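Local coordinates for acetyl-CoA hydrolase/transferase family protein (Porphyromonas gingivalis, PDB 2NVV) that binds zinc and probably hydrolyses acetyl-CoA or transfers coenzyme A between carboxylates such as acetate, at residues P436-D445 / R457-T468; M397-F405 / L482-N490. All coordinates share one frame; numbering follows the deposited sequence.

Overall arrangement
Both contacts lie in the C-terminal half of the chain, on the same side of its centre, and their centres are about 21 Å apart. Interaction 1 folds the end of helix 453-459 and the following loop back onto helix 436-446. Interaction 2 joins a hairpin arm to the tail after helix 477-484, and interaction 1 falls within the sequence between those two segments. The two meet directly where Ile443 CG2 packs 3.8 Å from Phe405 CD1. Interaction 1 is close to bound zinc: the Thr468 side chain is about 7 Å from the ion, and the Pro436 side chain about 4 Å from that of the zinc ligand Glu416. Interaction 2 lies away from the zinc and the predicted CoA-binding and catalytic residues.

Interaction 1 (P436-D445 / R457-T468); sequences PRERAHEIID and RQYLELGVKGQT
Leu460 is the apolar centre of this contact, held against one side of helix 436-446 by His441, Ala440 and Ile444. Its CD1 lies over a face of the His441 imidazole, 4.0 Å from the ring centroid, a CH-pi contact displaced toward the rim. The same methyl packs 3.9 Å from Ala440 CB, and Ile444 CD1 meets it tip to tip. The histidine is steadied from its own helix: ND1 donates to Arg437 O at 3.2 Å, approaching from the face of that carbonyl opposite the one used by the His441 backbone N.

Two arginines supply the polar links. Arg437 runs out extended from CG to NE and slides past Leu460, so that NH2 donates to Leu460 O at 3.2 Å. This bond is nearly straight (171°), lies in the guanidinium plane and uses a carbonyl lone pair; Val464 O lies near that plane beyond NH1. At the other end, Arg457 NH2 forms a salt bridge with Asp445 OD2 (3.1 Å). OD2 is met on its anti side but well out of the carboxylate plane (34°). Ile444 CG2 lies over one face of the Arg457 guanidinium, offset toward the rim near NE, and also touches Arg457 CG (3.8 Å).

Where the loop returns to the start of the helix, the contact is mostly with the proline ring. Pro436 CB lies 3.5 Å from Gln467 O, while Pro436 CG touches Thr468 OG1 at 3.7 Å. Arg439, one turn along, forms a salt bridge with the zinc ligand Glu416, and Thr468 packs on Gly369 of the second subunit. The arrangement is a pair of successive helices closed by a returning loop, at the edge of the C-terminal alpha/beta domain, where that loop lies near the zinc site and touches the second subunit.

Interaction 2 (M397-F405 / L482-N490); sequences MKDGKISSF and LAKSGDMRN
A short beta hairpin, strands 396-397 and 402-403 with a classic bulge where Lys401 and Ile402 both face Met397, docks on the tail that follows helix 477-484. The link between backbones is made at the bulge: Met488 N donates to Lys401 O at 2.9 Å, almost straight (173°). Beside it, Asp487 CA makes a CA-H...O contact with the same oxygen, and Lys401 CB rests on Gly486 O.

Apolar side chains pack next to this bond. Ile402 CG1 meets Leu482 CD1 at 3.7 Å; the two side chains cross at a slant, with both leucine methyls close to the isoleucine. With CG beside its backbone N (chi1 -57°) and the chain extended beyond it, selenomethionine Met488 reaches across toward strand 402-403, bringing SE to 3.4 Å from Ser403 N.

Arg489 closes the other flank. Its chain bends at chi2 and chi3, and Gly400 O lies 3.3 Å above one guanidinium face, offset toward the rim, and 3.4 Å from CD. Arg489 NH1 forms a salt bridge with Asp487 OD2 on its syn side (2.9 Å), bent and tilted from both planes, and NH2 forms a second one with Asp451. Two acidic groups thus limit rotation of the guanidinium, while Gly400 O is hydrogen-bonded to Tyr452 OH. This is structural packing: a bulged hairpin arm docked against a C-terminal tail that leaves its helix through Gly486, at positive phi.

Interaction 1 (P436-D445 / R457-T468)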
ATOM      1  N   PRO A 436       4.716  18.687  -0.765  1.00  6.39           N
ATOM      2  CA  PRO A 436       5.426  18.498  -2.038  1.00  6.39           C
ATOM      3  C   PRO A 436       6.629  19.402  -2.301  1.00  6.39           C
ATOM      4  O   PRO A 436       7.717  18.916  -2.619  1.00  6.39           O
ATOM      5  CB  PRO A 436       4.314  18.663  -3.069  1.00  6.39           C
ATOM      6  CG  PRO A 436       3.135  18.060  -2.345  1.00  6.39           C
ATOM      7  CD  PRO A 436       3.255  18.674  -0.973  1.00  6.39           C
ATOM      8  N   ARG A 437       6.442  20.713  -2.157  1.00  6.79           N
ATOM      9  CA  ARG A 437       7.523  21.659  -2.397  1.00  6.91           C
ATOM     10  C   ARG A 437       8.704  21.500  -1.452  1.00  6.76           C
ATOM     11  O   ARG A 437       9.863  21.602  -1.870  1.00  6.91           O
ATOM     12  CB  ARG A 437       7.004  23.090  -2.317  1.00  7.07           C
ATOM     13  CG  ARG A 437       6.296  23.537  -3.576  1.00  8.85           C
ATOM     14  CD  ARG A 437       5.821  24.976  -3.483  1.00 10.64           C
ATOM     15  NE  ARG A 437       5.135  25.368  -4.708  1.00 13.28           N
ATOM     16  CZ  ARG A 437       5.753  25.615  -5.860  1.00 14.27           C
ATOM     17  NH1 ARG A 437       5.044  25.959  -6.933  1.00 15.65           N
ATOM     18  NH2 ARG A 437       7.079  25.539  -5.939  1.00 13.37           N
ATOM     19  N   GLU A 438       8.417  21.254  -0.181  1.00  6.39           N
ATOM     20  CA  GLU A 438       9.474  21.088   0.810  1.00  6.55           C
ATOM     21  C   GLU A 438      10.276  19.809   0.592  1.00  6.58           C
ATOM     22  O   GLU A 438      11.484  19.779   0.792  1.00  6.39           O
ATOM     23  CB  GLU A 438       8.877  21.103   2.223  1.00  7.85           C
ATOM     24  CG  GLU A 438       8.127  22.388   2.521  1.00 10.08           C
ATOM     25  CD  GLU A 438       7.212  22.275   3.721  1.00 11.16           C
ATOM     26  OE1 GLU A 438       6.652  21.178   3.945  1.00 11.72           O
ATOM     27  OE2 GLU A 438       7.035  23.291   4.433  1.00 13.31           O
ATOM     28  N   ARG A 439       9.614  18.745   0.160  1.00  6.89           N
ATOM     29  CA  ARG A 439      10.351  17.508  -0.051  1.00  6.79           C
ATOM     30  C   ARG A 439      11.106  17.522  -1.395  1.00  6.39           C
ATOM     31  O   ARG A 439      12.091  16.810  -1.571  1.00  6.39           O
ATOM     32  CB  ARG A 439       9.414  16.292   0.104  1.00  6.39           C
ATOM     33  CG  ARG A 439       8.514  15.970  -1.052  1.00  6.90           C
ATOM     34  CD  ARG A 439       7.777  14.664  -0.753  1.00  6.94           C
ATOM     35  NE  ARG A 439       6.620  14.873   0.106  1.00  6.58           N
ATOM     36  CZ  ARG A 439       5.395  15.116  -0.355  1.00  6.60           C
ATOM     37  NH1 ARG A 439       4.384  15.299   0.497  1.00  7.49           N
ATOM     38  NH2 ARG A 439       5.175  15.155  -1.668  1.00  6.39           N
ATOM     39  N   ALA A 440      10.662  18.364  -2.323  1.00  6.39           N
ATOM     40  CA  ALA A 440      11.343  18.489  -3.609  1.00  6.39           C
ATOM     41  C   ALA A 440      12.678  19.211  -3.382  1.00  6.39           C
ATOM     42  O   ALA A 440      13.712  18.813  -3.914  1.00  6.39           O
ATOM     43  CB  ALA A 440      10.479  19.275  -4.598  1.00  6.39           C
ATOM     44  N   HIS A 441      12.661  20.274  -2.586  1.00  6.94           N
ATOM     45  CA  HIS A 441      13.899  20.990  -2.315  1.00  6.39           C
ATOM     46  C   HIS A 441      14.861  20.143  -1.506  1.00  6.39           C
ATOM     47  O   HIS A 441      16.072  20.210  -1.694  1.00  7.23           O
ATOM     48  CB  HIS A 441      13.616  22.303  -1.596  1.00  6.39           C
ATOM     49  CG  HIS A 441      13.214  23.406  -2.522  1.00  7.04           C
ATOM     50  ND1 HIS A 441      11.928  23.894  -2.587  1.00  7.03           N
ATOM     51  CD2 HIS A 441      13.926  24.093  -3.446  1.00  6.96           C
ATOM     52  CE1 HIS A 441      11.865  24.840  -3.508  1.00  6.61           C
ATOM     53  NE2 HIS A 441      13.064  24.980  -4.043  1.00  7.12           N
ATOM     54  N   GLU A 442      14.324  19.334  -0.607  1.00  6.39           N
ATOM     55  CA  GLU A 442      15.163  18.454   0.195  1.00  6.63           C
ATOM     56  C   GLU A 442      15.796  17.406  -0.721  1.00  6.39           C
ATOM     57  O   GLU A 442      16.994  17.164  -0.656  1.00  6.39           O
ATOM     58  CB  GLU A 442      14.317  17.779   1.278  1.00  6.59           C
ATOM     59  CG  GLU A 442      15.078  16.816   2.175  1.00  6.97           C
ATOM     60  CD  GLU A 442      16.125  17.491   3.040  1.00  8.35           C
ATOM     61  OE1 GLU A 442      16.706  16.791   3.898  1.00  8.28           O
ATOM     62  OE2 GLU A 442      16.368  18.703   2.863  1.00  7.17           O
ATOM     63  N   ILE A 443      14.990  16.795  -1.583  1.00  6.39           N
ATOM     64  CA  ILE A 443      15.487  15.782  -2.510  1.00  6.39           C
ATOM     65  C   ILE A 443      16.507  16.364  -3.481  1.00  6.40           C
ATOM     66  O   ILE A 443      17.486  15.719  -3.832  1.00  6.39           O
ATOM     67  CB  ILE A 443      14.342  15.157  -3.342  1.00  6.39           C
ATOM     68  CG1 ILE A 443      13.441  14.302  -2.445  1.00  6.41           C
ATOM     69  CG2 ILE A 443      14.920  14.308  -4.475  1.00  6.39           C
ATOM     70  CD1 ILE A 443      12.247  13.706  -3.155  1.00  6.39           C
ATOM     71  N   ILE A 444      16.266  17.585  -3.927  1.00  6.52           N
ATOM     72  CA  ILE A 444      17.162  18.250  -4.862  1.00  6.39           C
ATOM     73  C   ILE A 444      18.521  18.562  -4.240  1.00  6.82           C
ATOM     74  O   ILE A 444      19.562  18.250  -4.807  1.00  6.39           O
ATOM     75  CB  ILE A 444      16.512  19.563  -5.375  1.00  6.39           C
ATOM     76  CG1 ILE A 444      15.309  19.218  -6.255  1.00  6.39           C
ATOM     77  CG2 ILE A 444      17.515  20.389  -6.159  1.00  6.39           C
ATOM     78  CD1 ILE A 444      14.517  20.411  -6.713  1.00  6.59           C
ATOM     79  N   ASP A 445      18.498  19.164  -3.056  1.00  6.39           N
ATOM     80  CA  ASP A 445      19.709  19.547  -2.339  1.00  6.39           C
ATOM     81  C   ASP A 445      20.535  18.390  -1.774  1.00  6.49           C
ATOM     82  O   ASP A 445      21.761  18.485  -1.684  1.00  6.57           O
ATOM     83  CB  ASP A 445      19.342  20.489  -1.192  1.00  6.39           C
ATOM     84  CG  ASP A 445      18.760  21.799  -1.675  1.00  8.12           C
ATOM     85  OD1 ASP A 445      18.246  22.555  -0.827  1.00  9.11           O
ATOM     86  OD2 ASP A 445      18.821  22.085  -2.893  1.00  9.11           O
ATOM     87  N   ARG A 457      15.344  22.730  -9.991  1.00  6.73           N
ATOM     88  CA  ARG A 457      14.962  23.868  -9.165  1.00  6.39           C
ATOM     89  C   ARG A 457      14.155  24.807 -10.051  1.00  7.07           C
ATOM     90  O   ARG A 457      13.203  25.434  -9.598  1.00  6.62           O
ATOM     91  CB  ARG A 457      16.188  24.611  -8.604  1.00  7.31           C
ATOM     92  CG  ARG A 457      16.921  23.896  -7.501  1.00  7.59           C
ATOM     93  CD  ARG A 457      17.907  24.819  -6.793  1.00  9.19           C
ATOM     94  NE  ARG A 457      18.777  24.088  -5.863  1.00 12.92           N
ATOM     95  CZ  ARG A 457      20.021  23.698  -6.133  1.00 14.81           C
ATOM     96  NH1 ARG A 457      20.574  23.966  -7.309  1.00 12.96           N
ATOM     97  NH2 ARG A 457      20.712  23.023  -5.224  1.00 13.56           N
ATOM     98  N   GLN A 458      14.547  24.896 -11.320  1.00  6.78           N
ATOM     99  CA  GLN A 458      13.844  25.735 -12.289  1.00  6.42           C
ATOM    100  C   GLN A 458      12.462  25.165 -12.600  1.00  7.01           C
ATOM    101  O   GLN A 458      11.537  25.901 -12.952  1.00  6.98           O
ATOM    102  CB  GLN A 458      14.642  25.836 -13.586  1.00  6.42           C
ATOM    103  CG  GLN A 458      15.884  26.700 -13.494  1.00  8.41           C
ATOM    104  CD  GLN A 458      16.635  26.769 -14.814  1.00  9.40           C
ATOM    105  OE1 GLN A 458      17.041  25.745 -15.359  1.00  9.07           O
ATOM    106  NE2 GLN A 458      16.820  27.976 -15.333  1.00 10.50           N
ATOM    107  N   TYR A 459      12.323  23.851 -12.473  1.00  6.53           N
ATOM    108  CA  TYR A 459      11.050  23.198 -12.735  1.00  6.39           C
ATOM    109  C   TYR A 459      10.012  23.625 -11.709  1.00  6.95           C
ATOM    110  O   TYR A 459       8.819  23.679 -12.007  1.00  7.27           O
ATOM    111  CB  TYR A 459      11.205  21.678 -12.687  1.00  6.39           C
ATOM    112  CG  TYR A 459       9.922  20.937 -12.979  1.00  6.39           C
ATOM    113  CD1 TYR A 459       9.424  20.847 -14.279  1.00  6.39           C
ATOM    114  CD2 TYR A 459       9.181  20.356 -11.948  1.00  6.39           C
ATOM    115  CE1 TYR A 459       8.218  20.197 -14.544  1.00  6.39           C
ATOM    116  CE2 TYR A 459       7.972  19.704 -12.200  1.00  6.39           C
ATOM    117  CZ  TYR A 459       7.502  19.630 -13.498  1.00  6.59           C
ATOM    118  OH  TYR A 459       6.316  18.996 -13.732  1.00  6.41           O
ATOM    119  N   LEU A 460      10.465  23.923 -10.497  1.00  7.30           N
ATOM    120  CA  LEU A 460       9.563  24.340  -9.428  1.00  7.98           C
ATOM    121  C   LEU A 460       9.128  25.800  -9.551  1.00  8.47           C
ATOM    122  O   LEU A 460       8.267  26.268  -8.797  1.00  8.92           O
ATOM    123  CB  LEU A 460      10.227  24.122  -8.076  1.00  6.39           C
ATOM    124  CG  LEU A 460      10.431  22.654  -7.712  1.00  6.80           C
ATOM    125  CD1 LEU A 460      11.316  22.552  -6.467  1.00  6.39           C
ATOM    126  CD2 LEU A 460       9.061  21.994  -7.486  1.00  7.34           C
ATOM    127  N   GLU A 461       9.720  26.517 -10.500  1.00  9.73           N
ATOM    128  CA  GLU A 461       9.378  27.918 -10.704  1.00 10.20           C
ATOM    129  C   GLU A 461       8.787  28.173 -12.078  1.00 10.46           C
ATOM    130  O   GLU A 461       9.045  29.220 -12.668  1.00  9.81           O
ATOM    131  CB  GLU A 461      10.623  28.787 -10.531  1.00 11.73           C
ATOM    132  CG  GLU A 461      11.345  28.588  -9.204  1.00 13.77           C
ATOM    133  CD  GLU A 461      10.465  28.886  -7.988  1.00 17.19           C
ATOM    134  OE1 GLU A 461      10.951  28.682  -6.846  1.00 17.64           O
ATOM    135  OE2 GLU A 461       9.297  29.324  -8.164  1.00 18.52           O
ATOM    136  N   LEU A 462       7.997  27.230 -12.588  1.00 11.46           N
ATOM    137  CA  LEU A 462       7.409  27.383 -13.912  1.00 11.08           C
ATOM    138  C   LEU A 462       6.003  27.960 -13.899  1.00 11.30           C
ATOM    139  O   LEU A 462       5.277  27.866 -14.896  1.00 13.22           O
ATOM    140  CB  LEU A 462       7.431  26.047 -14.666  1.00 10.42           C
ATOM    141  CG  LEU A 462       8.832  25.521 -15.022  1.00 10.11           C
ATOM    142  CD1 LEU A 462       8.730  24.275 -15.912  1.00  8.90           C
ATOM    143  CD2 LEU A 462       9.617  26.615 -15.736  1.00  8.52           C
ATOM    144  N   GLY A 463       5.622  28.553 -12.771  1.00 10.73           N
ATOM    145  CA  GLY A 463       4.310  29.165 -12.659  1.00 10.62           C
ATOM    146  C   GLY A 463       3.116  28.291 -12.320  1.00 10.88           C
ATOM    147  O   GLY A 463       1.997  28.797 -12.246  1.00 11.63           O
ATOM    148  N   VAL A 464       3.327  26.996 -12.106  1.00 11.87           N
ATOM    149  CA  VAL A 464       2.223  26.100 -11.783  1.00 11.74           C
ATOM    150  C   VAL A 464       1.635  26.385 -10.400  1.00 12.74           C
ATOM    151  O   VAL A 464       2.363  26.560  -9.419  1.00 13.60           O
ATOM    152  CB  VAL A 464       2.671  24.613 -11.863  1.00 11.16           C
ATOM    153  CG1 VAL A 464       1.527  23.696 -11.435  1.00 10.64           C
ATOM    154  CG2 VAL A 464       3.094  24.282 -13.272  1.00 10.27           C
ATOM    155  N   LYS A 465       0.310  26.439 -10.324  1.00 13.02           N
ATOM    156  CA  LYS A 465      -0.369  26.690  -9.062  1.00 14.03           C
ATOM    157  C   LYS A 465      -0.951  25.424  -8.443  1.00 12.57           C
ATOM    158  O   LYS A 465      -1.425  24.528  -9.156  1.00 13.27           O
ATOM    159  CB  LYS A 465      -1.481  27.720  -9.262  1.00 15.97           C
ATOM    160  CG  LYS A 465      -0.953  29.135  -9.463  1.00 19.47           C
ATOM    161  CD  LYS A 465      -2.058  30.134  -9.741  1.00 21.55           C
ATOM    162  CE  LYS A 465      -1.483  31.536  -9.898  1.00 22.58           C
ATOM    163  NZ  LYS A 465      -0.473  31.602 -10.989  1.00 23.09           N
ATOM    164  N   GLY A 466      -0.903  25.344  -7.116  1.00 11.56           N
ATOM    165  CA  GLY A 466      -1.461  24.189  -6.443  1.00  9.41           C
ATOM    166  C   GLY A 466      -0.546  23.468  -5.477  1.00  8.27           C
ATOM    167  O   GLY A 466       0.635  23.785  -5.355  1.00  8.00           O
ATOM    168  N   GLN A 467      -1.127  22.499  -4.774  1.00  7.28           N
ATOM    169  CA  GLN A 467      -0.420  21.664  -3.808  1.00  6.78           C
ATOM    170  C   GLN A 467       0.819  21.020  -4.446  1.00  6.39           C
ATOM    171  O   GLN A 467       1.900  21.036  -3.865  1.00  6.39           O
ATOM    172  CB  GLN A 467      -1.384  20.587  -3.300  1.00  6.86           C
ATOM    173  CG  GLN A 467      -0.757  19.408  -2.582  1.00  6.39           C
ATOM    174  CD  GLN A 467      -0.295  19.731  -1.173  1.00  7.30           C
ATOM    175  OE1 GLN A 467       0.134  18.846  -0.439  1.00  9.27           O
ATOM    176  NE2 GLN A 467      -0.376  20.998  -0.793  1.00  7.36           N
ATOM    177  N   THR A 468       0.666  20.477  -5.649  1.00  6.39           N
ATOM    178  CA  THR A 468       1.775  19.825  -6.345  1.00  7.01           C
ATOM    179  C   THR A 468       2.093  20.556  -7.655  1.00  6.70           C
ATOM    180  O   THR A 468       1.283  20.567  -8.588  1.00  6.39           O
ATOM    181  CB  THR A 468       1.431  18.340  -6.640  1.00  6.39           C
ATOM    182  OG1 THR A 468       1.095  17.677  -5.410  1.00  6.39           O
ATOM    183  CG2 THR A 468       2.607  17.629  -7.290  1.00  6.92           C
TER

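Interaction 2 (M397-F405 / L482-N490)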
HETATM    1  N   MSE A 397      23.187   7.890 -14.192  1.00 12.36           N
HETATM    2  CA  MSE A 397      23.442   6.690 -14.976  1.00 14.63           C
HETATM    3  C   MSE A 397      24.038   7.114 -16.320  1.00 14.87           C
HETATM    4  O   MSE A 397      24.078   8.313 -16.631  1.00 14.54           O
HETATM    5  CB  MSE A 397      22.113   5.976 -15.183  1.00 18.25           C
HETATM    6  CG  MSE A 397      22.159   4.722 -16.013  1.00 24.78           C
HETATM    7 SE   MSE A 397      20.354   4.080 -16.325  1.00 32.36          SE
HETATM    8  CE  MSE A 397      19.923   3.655 -14.440  1.00 30.18           C
ATOM      9  N   LYS A 398      24.495   6.141 -17.106  1.00 15.52           N
ATOM     10  CA  LYS A 398      25.089   6.406 -18.418  1.00 15.72           C
ATOM     11  C   LYS A 398      26.051   7.588 -18.396  1.00 15.20           C
ATOM     12  O   LYS A 398      25.834   8.589 -19.084  1.00 14.05           O
ATOM     13  CB  LYS A 398      23.996   6.669 -19.464  1.00 17.86           C
ATOM     14  CG  LYS A 398      23.054   5.486 -19.708  1.00 19.54           C
ATOM     15  CD  LYS A 398      23.804   4.254 -20.255  1.00 21.05           C
ATOM     16  CE  LYS A 398      22.881   3.039 -20.447  1.00 22.08           C
ATOM     17  NZ  LYS A 398      21.777   3.267 -21.444  1.00 19.65           N
ATOM     18  N   ASP A 399      27.116   7.462 -17.611  1.00 14.86           N
ATOM     19  CA  ASP A 399      28.119   8.520 -17.490  1.00 13.77           C
ATOM     20  C   ASP A 399      27.525   9.893 -17.222  1.00 12.90           C
ATOM     21  O   ASP A 399      28.056  10.899 -17.686  1.00 12.74           O
ATOM     22  CB  ASP A 399      28.985   8.589 -18.747  1.00 17.22           C
ATOM     23  CG  ASP A 399      29.850   7.358 -18.915  1.00 21.27           C
ATOM     24  OD1 ASP A 399      30.593   7.020 -17.964  1.00 22.94           O
ATOM     25  OD2 ASP A 399      29.789   6.726 -19.990  1.00 23.56           O
ATOM     26  N   GLY A 400      26.418   9.923 -16.486  1.00 10.87           N
ATOM     27  CA  GLY A 400      25.787  11.183 -16.154  1.00  8.94           C
ATOM     28  C   GLY A 400      24.728  11.669 -17.111  1.00  8.30           C
ATOM     29  O   GLY A 400      24.024  12.628 -16.793  1.00  7.40           O
ATOM     30  N   LYS A 401      24.595  11.018 -18.262  1.00  8.53           N
ATOM     31  CA  LYS A 401      23.608  11.425 -19.266  1.00  8.03           C
ATOM     32  C   LYS A 401      22.167  11.141 -18.840  1.00  7.07           C
ATOM     33  O   LYS A 401      21.212  11.685 -19.407  1.00  6.39           O
ATOM     34  CB  LYS A 401      23.907  10.728 -20.596  1.00  9.03           C
ATOM     35  CG  LYS A 401      25.252  11.106 -21.197  1.00  8.82           C
ATOM     36  CD  LYS A 401      25.531  10.292 -22.437  1.00 11.08           C
ATOM     37  CE  LYS A 401      26.913  10.594 -23.003  1.00 11.55           C
ATOM     38  NZ  LYS A 401      27.183   9.840 -24.277  1.00 11.61           N
ATOM     39  N   ILE A 402      22.013  10.275 -17.845  1.00  6.39           N
ATOM     40  CA  ILE A 402      20.690   9.940 -17.329  1.00  6.50           C
ATOM     41  C   ILE A 402      20.629  10.291 -15.857  1.00  6.39           C
ATOM     42  O   ILE A 402      21.534   9.956 -15.094  1.00  6.39           O
ATOM     43  CB  ILE A 402      20.373   8.428 -17.472  1.00  6.46           C
ATOM     44  CG1 ILE A 402      20.199   8.061 -18.953  1.00  6.62           C
ATOM     45  CG2 ILE A 402      19.107   8.087 -16.707  1.00  6.39           C
ATOM     46  CD1 ILE A 402      19.913   6.598 -19.204  1.00  6.39           C
ATOM     47  N   SER A 403      19.564  10.976 -15.462  1.00  6.39           N
ATOM     48  CA  SER A 403      19.370  11.331 -14.065  1.00  6.39           C
ATOM     49  C   SER A 403      18.389  10.338 -13.426  1.00  6.39           C
ATOM     50  O   SER A 403      17.348  10.022 -14.006  1.00  6.39           O
ATOM     51  CB  SER A 403      18.809  12.751 -13.956  1.00  6.39           C
ATOM     52  OG  SER A 403      18.416  13.034 -12.622  1.00  6.39           O
ATOM     53  N   SER A 404      18.717   9.841 -12.240  1.00  6.39           N
ATOM     54  CA  SER A 404      17.834   8.914 -11.539  1.00  6.39           C
ATOM     55  C   SER A 404      16.658   9.676 -10.951  1.00  6.39           C
ATOM     56  O   SER A 404      15.660   9.086 -10.555  1.00  6.39           O
ATOM     57  CB  SER A 404      18.578   8.211 -10.419  1.00  6.39           C
ATOM     58  OG  SER A 404      19.642   7.443 -10.929  1.00  6.39           O
ATOM     59  N   PHE A 405      16.787  10.999 -10.893  1.00  7.22           N
ATOM     60  CA  PHE A 405      15.745  11.879 -10.357  1.00  7.25           C
ATOM     61  C   PHE A 405      15.136  12.700 -11.483  1.00  6.39           C
ATOM     62  O   PHE A 405      15.843  13.347 -12.248  1.00  6.39           O
ATOM     63  CB  PHE A 405      16.341  12.786  -9.283  1.00  6.39           C
ATOM     64  CG  PHE A 405      16.790  12.041  -8.065  1.00  6.39           C
ATOM     65  CD1 PHE A 405      15.890  11.741  -7.042  1.00  6.39           C
ATOM     66  CD2 PHE A 405      18.095  11.576  -7.964  1.00  6.39           C
ATOM     67  CE1 PHE A 405      16.288  10.989  -5.946  1.00  6.78           C
ATOM     68  CE2 PHE A 405      18.496  10.822  -6.873  1.00  6.39           C
ATOM     69  CZ  PHE A 405      17.592  10.528  -5.866  1.00  6.39           C
ATOM     70  N   LEU A 482      16.027  12.376 -23.263  1.00  8.97           N
ATOM     71  CA  LEU A 482      16.923  11.229 -23.327  1.00  8.52           C
ATOM     72  C   LEU A 482      16.751  10.554 -24.672  1.00  9.62           C
ATOM     73  O   LEU A 482      17.717  10.112 -25.287  1.00  8.80           O
ATOM     74  CB  LEU A 482      16.597  10.223 -22.227  1.00  7.95           C
ATOM     75  CG  LEU A 482      17.324   8.875 -22.323  1.00  6.63           C
ATOM     76  CD1 LEU A 482      18.844   9.083 -22.221  1.00  7.11           C
ATOM     77  CD2 LEU A 482      16.839   7.965 -21.210  1.00  6.39           C
ATOM     78  N   ALA A 483      15.501  10.486 -25.120  1.00 11.07           N
ATOM     79  CA  ALA A 483      15.139   9.850 -26.382  1.00 11.31           C
ATOM     80  C   ALA A 483      15.575  10.684 -27.572  1.00 12.68           C
ATOM     81  O   ALA A 483      15.894  10.150 -28.636  1.00 13.25           O
ATOM     82  CB  ALA A 483      13.636   9.620 -26.429  1.00  9.94           C
ATOM     83  N   LYS A 484      15.600  11.999 -27.391  1.00 14.50           N
ATOM     84  CA  LYS A 484      15.995  12.896 -28.468  1.00 15.35           C
ATOM     85  C   LYS A 484      17.514  13.078 -28.583  1.00 14.26           C
ATOM     86  O   LYS A 484      18.084  12.847 -29.645  1.00 14.47           O
ATOM     87  CB  LYS A 484      15.317  14.254 -28.279  1.00 17.61           C
ATOM     88  CG  LYS A 484      13.847  14.139 -27.865  1.00 20.76           C
ATOM     89  CD  LYS A 484      13.045  13.246 -28.835  1.00 23.94           C
ATOM     90  CE  LYS A 484      12.085  12.288 -28.108  1.00 24.67           C
ATOM     91  NZ  LYS A 484      10.997  12.979 -27.371  1.00 26.30           N
ATOM     92  N   SER A 485      18.161  13.468 -27.485  1.00 13.75           N
ATOM     93  CA  SER A 485      19.610  13.719 -27.458  1.00 12.88           C
ATOM     94  C   SER A 485      20.461  12.630 -26.847  1.00 12.20           C
ATOM     95  O   SER A 485      21.629  12.493 -27.197  1.00 11.79           O
ATOM     96  CB  SER A 485      19.916  15.007 -26.691  1.00 13.58           C
ATOM     97  OG  SER A 485      19.335  16.131 -27.318  1.00 15.49           O
ATOM     98  N   GLY A 486      19.893  11.880 -25.911  1.00 11.95           N
ATOM     99  CA  GLY A 486      20.649  10.832 -25.252  1.00 10.52           C
ATOM    100  C   GLY A 486      21.285  11.379 -23.986  1.00 11.12           C
ATOM    101  O   GLY A 486      21.989  10.664 -23.267  1.00 10.90           O
ATOM    102  N   ASP A 487      21.036  12.658 -23.719  1.00 11.75           N
ATOM    103  CA  ASP A 487      21.578  13.325 -22.541  1.00 11.43           C
ATOM    104  C   ASP A 487      20.524  14.261 -21.945  1.00 10.90           C
ATOM    105  O   ASP A 487      20.177  15.277 -22.545  1.00 11.29           O
ATOM    106  CB  ASP A 487      22.822  14.131 -22.911  1.00 11.25           C
ATOM    107  CG  ASP A 487      23.586  14.619 -21.687  1.00 12.39           C
ATOM    108  OD1 ASP A 487      22.941  14.994 -20.690  1.00 12.34           O
ATOM    109  OD2 ASP A 487      24.831  14.635 -21.728  1.00 14.15           O
HETATM  110  N   MSE A 488      20.029  13.926 -20.759  1.00 10.59           N
HETATM  111  CA  MSE A 488      19.003  14.734 -20.121  1.00 10.53           C
HETATM  112  C   MSE A 488      19.451  16.141 -19.748  1.00  8.35           C
HETATM  113  O   MSE A 488      18.623  17.020 -19.531  1.00  8.85           O
HETATM  114  CB  MSE A 488      18.477  14.020 -18.871  1.00 12.68           C
HETATM  115  CG  MSE A 488      17.911  12.629 -19.125  1.00 15.75           C
HETATM  116 SE   MSE A 488      17.066  11.898 -17.549  1.00 20.76          SE
HETATM  117  CE  MSE A 488      15.944  10.541 -18.389  1.00 16.72           C
ATOM    118  N   ARG A 489      20.758  16.363 -19.665  1.00  8.03           N
ATOM    119  CA  ARG A 489      21.268  17.689 -19.296  1.00  8.45           C
ATOM    120  C   ARG A 489      20.986  18.719 -20.370  1.00  7.87           C
ATOM    121  O   ARG A 489      21.127  19.914 -20.129  1.00  7.78           O
ATOM    122  CB  ARG A 489      22.773  17.648 -19.048  1.00  8.09           C
ATOM    123  CG  ARG A 489      23.216  16.846 -17.829  1.00  9.02           C
ATOM    124  CD  ARG A 489      24.088  15.708 -18.287  1.00  9.02           C
ATOM    125  NE  ARG A 489      25.403  15.726 -17.678  1.00  7.97           N
ATOM    126  CZ  ARG A 489      26.454  15.073 -18.163  1.00  9.48           C
ATOM    127  NH1 ARG A 489      26.336  14.361 -19.280  1.00  6.45           N
ATOM    128  NH2 ARG A 489      27.612  15.103 -17.507  1.00 11.04           N
ATOM    129  N   ASN A 490      20.614  18.251 -21.561  1.00  8.62           N
ATOM    130  CA  ASN A 490      20.298  19.134 -22.681  1.00  8.15           C
ATOM    131  C   ASN A 490      18.922  19.779 -22.572  1.00  8.48           C
ATOM    132  O   ASN A 490      18.500  20.516 -23.472  1.00  9.59           O
ATOM    133  CB  ASN A 490      20.380  18.370 -23.996  1.00  7.54           C
ATOM    134  CG  ASN A 490      21.779  18.004 -24.346  1.00  6.93           C
ATOM    135  OD1 ASN A 490      22.692  18.823 -24.198  1.00  9.66           O
ATOM    136  ND2 ASN A 490      21.977  16.779 -24.819  1.00  6.39           N
TER